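Salicylic acid-binding protein 2 (Nicotiana tabacum, PDB 1XKL) hydrolyses methyl salicylate to salicylic acid and methanol, releasing the active plant hormone as part of the signalling that establishes systemic acquired resistance. Local coordinates at residues E120-N123 and E129-L132; L137-P142 and S180-D185. All blocks are in the same frame, centred on the assembly; numbering follows the deposited sequence.

Contact 1. Residues E120-N123 and E129-L132; sequences EQYN and ENWL. With STH (2-amino-4H-1,3-benzoxathiin-4-ol), chain E.
Tyr122 and Trp131 meet against the benzoxathiin ligand (STH) in the cap of an alpha/beta hydrolase, the insertion between sheet strands 98-104 and 202-207. Tyr122 comes from helix 117-124; Trp131 sits in the type I turn from Glu129 to Leu132 that follows this helix. The two side chains approach from opposite directions. With CG placed anti to the backbone N (chi1 170°), the Tyr122 ring leaves the helix along a line that runs past the indole. From CB and CG onward the first cross-contact is at CE2, 3.7 Å from Trp131 CZ2, which lies at the phenol edge and near its plane. The next ring atom, Tyr122 CZ, faces the ligand instead, 3.7 Å from STH C5, and the tip is closer still: Tyr122 OH stands 3.4 Å from STH C5. Trp131 CH2 approaches the same carbon to 3.6 Å, so the two aromatic residues share one end of the ligand's benzene ring.

The phenol oxygen is gripped twice. It bonds to the carbonyl of Gly212 and accepts a hydrogen bond from water 1, whose oxygen is 2.9 Å from Tyr122 OH. That water in turn accepts from Asn130 ND2 at 2.8 Å. Its oxygen rests 3.4 Å above the plane of the Trp131 ring, over the centre. The other end of the Asn130 amide, OD1, accepts a hydrogen bond from NZ of Lys159, a salicylate-binding residue; the amide thus joins the water to the binding site and is held at both ends.

A second water bridge joins Asn123 to the indole. Asn123 OD1 lies at the indole edge, the amide and ring planes 34° apart, and water 2 donates to this oxygen while accepting from Trp131 NE1, each bond 3.0 Å long.

Contact 2. Residues L137-P142 and S180-D185; sequences LPYGSP and SLFMED
An ST turn at Ser180, just before helix 183-188 in the cap, faces the tip of Tyr139 across a single water. The protein atoms themselves stay apart: Tyr139 OH is 4.2 Å from Ser180 OG and 4.3 Å from Phe182 CE1, with no direct hydrogen bond between the segments. Water 3 fills the polar part of the interval. It donates to both hydroxyl oxygens, at 3.1 Å to Tyr139 OH and 2.7 Å to Ser180 OG, and the two bonds diverge at about 96°, close to the spread of a water's own hydrogens.

Three bonds converge on Ser180 OG. Besides the water, the backbone N of Phe182 donates to it at 3.0 Å with an N-H...O angle of 153°, which closes the ST turn, and the hydroxyl pairs with the carbonyl of Thr147. Thr147 begins strand 147-150, the antiparallel partner of strand 135-138, from whose end Tyr139 extends. The serine therefore ties the start of the helix to the two-stranded sheet of the cap, once directly and once through the water and Tyr139. The phenol end has a further partner in the carbonyl of Leu52, so the hydroxyl is held by a protein carbonyl as well as by the water.

Phe182, at the N-cap position, has left-handed backbone angles, with phi 53°. Its ring turns back over Ser180, whose CB lies 3.7 Å above one face, over the ring centre, while the Tyr139 hydroxyl approaches obliquely. The ring also meets Tyr58 of helix 55-67. Between Ser180 and Phe182, Leu181 touches the bound ligand, and further on Asp185 OD2 accepts from the backbone N of Leu55, at the start of helix 55-67.

How the contacts relate
Both contacts lie in the cap over the central parallel sheet, their centres 16 Å apart. They come in series: contact 1 closes at Leu132, shortly before strand 135-138 leads into contact 2, whose second segment arrives only after strand 147-150 and two helices. Helix 117-124 joins them in space, since it supplies Tyr122 and Asn123 to contact 1 and also packs through Leu119 and Asn123 against Leu181 and the selenomethionine Met183 of contact 2. Tyr122 and Trp131 from one contact and Leu181 from the other line the same ligand pocket, so both border the site where the ester substrate probably binds.

Contact 1. Residues E120-N123 and E129-L132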
loop_
_atom_site.group_PDB
_atom_site.type_symbol
_atom_site.label_atom_id
_atom_site.label_comp_id
_atom_site.label_asym_id
_atom_site.label_seq_id
_atom_site.Cartn_x
_atom_site.Cartn_y
_atom_site.Cartn_z
ATOM N N GLU A 120 -29.905 23.798 -7.324
ATOM C CA GLU A 120 -30.441 24.133 -6.000
ATOM C C GLU A 120 -31.829 23.532 -5.844
ATOM O O GLU A 120 -32.157 22.965 -4.804
ATOM C CB GLU A 120 -30.499 25.656 -5.826
ATOM C CG GLU A 120 -29.134 26.285 -5.578
ATOM C CD GLU A 120 -29.150 27.805 -5.652
ATOM O OE1 GLU A 120 -28.185 28.425 -5.163
ATOM O OE2 GLU A 120 -30.114 28.376 -6.202
ATOM N N GLN A 121 -32.644 23.648 -6.886
ATOM C CA GLN A 121 -33.984 23.092 -6.834
ATOM C C GLN A 121 -33.905 21.576 -6.697
ATOM O O GLN A 121 -34.559 20.990 -5.830
ATOM C CB GLN A 121 -34.766 23.493 -8.086
ATOM C CG GLN A 121 -35.118 24.978 -8.118
ATOM C CD GLN A 121 -36.018 25.375 -6.956
ATOM O OE1 GLN A 121 -37.128 24.863 -6.815
ATOM N NE2 GLN A 121 -35.537 26.285 -6.115
ATOM N N TYR A 122 -33.096 20.938 -7.543
ATOM C CA TYR A 122 -32.930 19.484 -7.486
ATOM C C TYR A 122 -32.668 19.027 -6.048
ATOM O O TYR A 122 -33.334 18.131 -5.539
ATOM C CB TYR A 122 -31.756 19.046 -8.370
ATOM C CG TYR A 122 -31.380 17.595 -8.184
ATOM C CD1 TYR A 122 -32.157 16.579 -8.731
ATOM C CD2 TYR A 122 -30.287 17.236 -7.397
ATOM C CE1 TYR A 122 -31.863 15.242 -8.495
ATOM C CE2 TYR A 122 -29.981 15.904 -7.152
ATOM C CZ TYR A 122 -30.775 14.910 -7.701
ATOM O OH TYR A 122 -30.498 13.590 -7.433
ATOM N N ASN A 123 -31.685 19.649 -5.405
ATOM C CA ASN A 123 -31.323 19.299 -4.040
ATOM C C ASN A 123 -32.432 19.549 -3.033
ATOM O O ASN A 123 -32.558 18.814 -2.055
ATOM C CB ASN A 123 -30.074 20.066 -3.618
ATOM C CG ASN A 123 -28.845 19.631 -4.384
ATOM O OD1 ASN A 123 -28.467 18.458 -4.361
ATOM N ND2 ASN A 123 -28.211 20.575 -5.069
ATOM N N GLU A 129 -30.767 11.107 1.674
ATOM C CA GLU A 129 -30.570 9.660 1.670
ATOM C C GLU A 129 -30.611 9.065 0.273
ATOM O O GLU A 129 -30.296 7.887 0.084
ATOM C CB GLU A 129 -31.620 8.962 2.538
ATOM C CG GLU A 129 -31.610 9.404 3.987
ATOM C CD GLU A 129 -32.100 8.320 4.933
ATOM O OE1 GLU A 129 -33.220 7.798 4.721
ATOM O OE2 GLU A 129 -31.359 7.998 5.889
ATOM N N ASN A 130 -31.006 9.870 -0.705
ATOM C CA ASN A 130 -31.065 9.386 -2.075
ATOM C C ASN A 130 -29.639 9.220 -2.602
ATOM O O ASN A 130 -29.420 8.540 -3.602
ATOM C CB ASN A 130 -31.828 10.372 -2.965
ATOM C CG ASN A 130 -32.316 9.734 -4.260
ATOM O OD1 ASN A 130 -33.150 8.826 -4.235
ATOM N ND2 ASN A 130 -31.798 10.202 -5.398
ATOM N N TRP A 131 -28.674 9.834 -1.917
ATOM C CA TRP A 131 -27.271 9.774 -2.333
ATOM C C TRP A 131 -26.553 8.480 -1.975
ATOM O O TRP A 131 -25.499 8.169 -2.538
ATOM C CB TRP A 131 -26.489 10.957 -1.754
ATOM C CG TRP A 131 -26.906 12.279 -2.321
ATOM C CD1 TRP A 131 -27.648 13.243 -1.699
ATOM C CD2 TRP A 131 -26.639 12.766 -3.641
ATOM N NE1 TRP A 131 -27.860 14.301 -2.550
ATOM C CE2 TRP A 131 -27.252 14.036 -3.749
ATOM C CE3 TRP A 131 -25.941 12.255 -4.745
ATOM C CZ2 TRP A 131 -27.190 14.803 -4.917
ATOM C CZ3 TRP A 131 -25.881 13.019 -5.908
ATOM C CH2 TRP A 131 -26.503 14.282 -5.981
ATOM N N LEU A 132 -27.119 7.738 -1.032
ATOM C CA LEU A 132 -26.547 6.474 -0.591
ATOM C C LEU A 132 -25.070 6.581 -0.231
ATOM O O LEU A 132 -24.692 7.356 0.645
ATOM C CB LEU A 132 -26.748 5.399 -1.668
ATOM C CG LEU A 132 -28.191 4.999 -1.986
ATOM C CD1 LEU A 132 -28.204 3.847 -2.975
ATOM C CD2 LEU A 132 -28.910 4.602 -0.712
HETATM C C8 STH E . -25.224 14.504 -12.128
HETATM O O8 STH E . -24.813 15.763 -11.818
HETATM C C1 STH E . -26.217 13.771 -11.289
HETATM C C2 STH E . -26.625 12.396 -11.669
HETATM C C3 STH E . -27.572 11.700 -10.865
HETATM C C4 STH E . -28.106 12.309 -9.687
HETATM C C5 STH E . -27.713 13.630 -9.309
HETATM C C6 STH E . -26.777 14.344 -10.087
HETATM C C7 STH E . -25.464 12.566 -13.806
HETATM O O2 STH E . -26.121 11.766 -12.836
HETATM N N7 STH E . -24.580 11.750 -14.498
HETATM S S7 STH E . -24.711 13.895 -13.285
HETATM O O HOH W 1 -29.460 11.767 -5.448
HETATM O O HOH W 2 -29.170 16.919 -1.831
#

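Contact 2. Residues L137-P142 and S180-D185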
loop_
_atom_site.group_PDB
_atom_site.type_symbol
_atom_site.label_atom_id
_atom_site.label_comp_id
_atom_site.label_asym_id
_atom_site.label_seq_id
_atom_site.Cartn_x
_atom_site.Cartn_y
_atom_site.Cartn_z
ATOM N N LEU A 137 -16.629 15.381 -0.791
ATOM C CA LEU A 137 -15.434 15.844 -0.085
ATOM C C LEU A 137 -15.047 17.264 -0.484
ATOM O O LEU A 137 -15.183 17.656 -1.642
ATOM C CB LEU A 137 -14.262 14.898 -0.363
ATOM C CG LEU A 137 -14.485 13.414 -0.041
ATOM C CD1 LEU A 137 -13.363 12.591 -0.647
ATOM C CD2 LEU A 137 -14.564 13.208 1.468
ATOM N N PRO A 138 -14.569 18.064 0.481
ATOM C CA PRO A 138 -14.166 19.441 0.193
ATOM C C PRO A 138 -12.733 19.466 -0.308
ATOM O O PRO A 138 -11.896 18.707 0.175
ATOM C CB PRO A 138 -14.301 20.120 1.548
ATOM C CG PRO A 138 -13.846 19.040 2.481
ATOM C CD PRO A 138 -14.571 17.814 1.937
ATOM N N TYR A 139 -12.445 20.317 -1.284
ATOM C CA TYR A 139 -11.089 20.411 -1.789
ATOM C C TYR A 139 -10.731 21.863 -2.051
ATOM O O TYR A 139 -9.700 22.166 -2.646
ATOM C CB TYR A 139 -10.903 19.568 -3.063
ATOM C CG TYR A 139 -11.662 20.037 -4.285
ATOM C CD1 TYR A 139 -12.963 19.601 -4.541
ATOM C CD2 TYR A 139 -11.057 20.887 -5.209
ATOM C CE1 TYR A 139 -13.640 19.998 -5.701
ATOM C CE2 TYR A 139 -11.717 21.291 -6.360
ATOM C CZ TYR A 139 -13.008 20.842 -6.605
ATOM O OH TYR A 139 -13.645 21.242 -7.762
ATOM N N GLY A 140 -11.591 22.762 -1.587
ATOM C CA GLY A 140 -11.347 24.180 -1.770
ATOM C C GLY A 140 -10.789 24.809 -0.504
ATOM O O GLY A 140 -11.088 24.355 0.599
ATOM N N SER A 141 -9.980 25.854 -0.650
ATOM C CA SER A 141 -9.411 26.514 0.514
ATOM C C SER A 141 -10.531 27.145 1.339
ATOM O O SER A 141 -11.639 27.371 0.838
ATOM C CB SER A 141 -8.387 27.577 0.087
ATOM O OG SER A 141 -8.962 28.553 -0.765
ATOM N N PRO A 142 -10.258 27.439 2.618
ATOM C CA PRO A 142 -11.247 28.043 3.517
ATOM C C PRO A 142 -11.989 29.279 2.994
ATOM O O PRO A 142 -13.166 29.474 3.313
ATOM C CB PRO A 142 -10.433 28.333 4.780
ATOM C CG PRO A 142 -9.024 28.482 4.262
ATOM C CD PRO A 142 -8.944 27.345 3.278
ATOM N N SER A 180 -17.977 17.136 -9.792
ATOM C CA SER A 180 -18.475 18.206 -8.932
ATOM C C SER A 180 -19.719 18.796 -9.566
ATOM O O SER A 180 -19.911 18.668 -10.770
ATOM C CB SER A 180 -17.382 19.279 -8.799
ATOM O OG SER A 180 -17.792 20.397 -8.033
ATOM N N LEU A 181 -20.578 19.409 -8.758
ATOM C CA LEU A 181 -21.777 20.047 -9.294
ATOM C C LEU A 181 -21.427 21.512 -9.494
ATOM O O LEU A 181 -22.206 22.273 -10.060
ATOM C CB LEU A 181 -22.952 19.926 -8.319
ATOM C CG LEU A 181 -23.528 18.529 -8.092
ATOM C CD1 LEU A 181 -24.687 18.589 -7.104
ATOM C CD2 LEU A 181 -23.996 17.961 -9.422
ATOM N N PHE A 182 -20.240 21.893 -9.016
ATOM C CA PHE A 182 -19.753 23.266 -9.129
ATOM C C PHE A 182 -20.750 24.294 -8.577
ATOM O O PHE A 182 -20.903 25.383 -9.129
ATOM C CB PHE A 182 -19.425 23.569 -10.596
ATOM C CG PHE A 182 -18.362 22.671 -11.169
ATOM C CD1 PHE A 182 -17.018 22.872 -10.858
ATOM C CD2 PHE A 182 -18.712 21.575 -11.953
ATOM C CE1 PHE A 182 -16.036 21.988 -11.317
ATOM C CE2 PHE A 182 -17.741 20.686 -12.414
ATOM C CZ PHE A 182 -16.401 20.892 -12.095
HETATM N N MSE A 183 -21.419 23.933 -7.485
HETATM C CA MSE A 183 -22.400 24.797 -6.832
HETATM C C MSE A 183 -21.816 26.175 -6.544
HETATM O O MSE A 183 -22.401 27.194 -6.906
HETATM C CB MSE A 183 -22.849 24.176 -5.506
HETATM C CG MSE A 183 -23.432 22.779 -5.608
HETATM SE SE MSE A 183 -25.216 22.750 -6.328
HETATM C CE MSE A 183 -26.203 22.950 -4.682
ATOM N N GLU A 184 -20.659 26.195 -5.886
ATOM C CA GLU A 184 -19.992 27.442 -5.529
ATOM C C GLU A 184 -19.857 28.390 -6.716
ATOM O O GLU A 184 -20.344 29.517 -6.677
ATOM C CB GLU A 184 -18.602 27.156 -4.949
ATOM C CG GLU A 184 -17.857 28.410 -4.520
ATOM C CD GLU A 184 -18.562 29.146 -3.391
ATOM O OE1 GLU A 184 -18.301 30.356 -3.212
ATOM O OE2 GLU A 184 -19.379 28.514 -2.686
ATOM N N ASP A 185 -19.191 27.927 -7.768
ATOM C CA ASP A 185 -18.996 28.732 -8.968
ATOM C C ASP A 185 -20.324 29.169 -9.582
ATOM O O ASP A 185 -20.502 30.335 -9.935
ATOM C CB ASP A 185 -18.197 27.941 -10.010
ATOM C CG ASP A 185 -18.128 28.645 -11.353
ATOM O OD1 ASP A 185 -17.677 29.805 -11.398
ATOM O OD2 ASP A 185 -18.525 28.035 -12.369
HETATM O O HOH W 3 -16.383 22.512 -7.282
#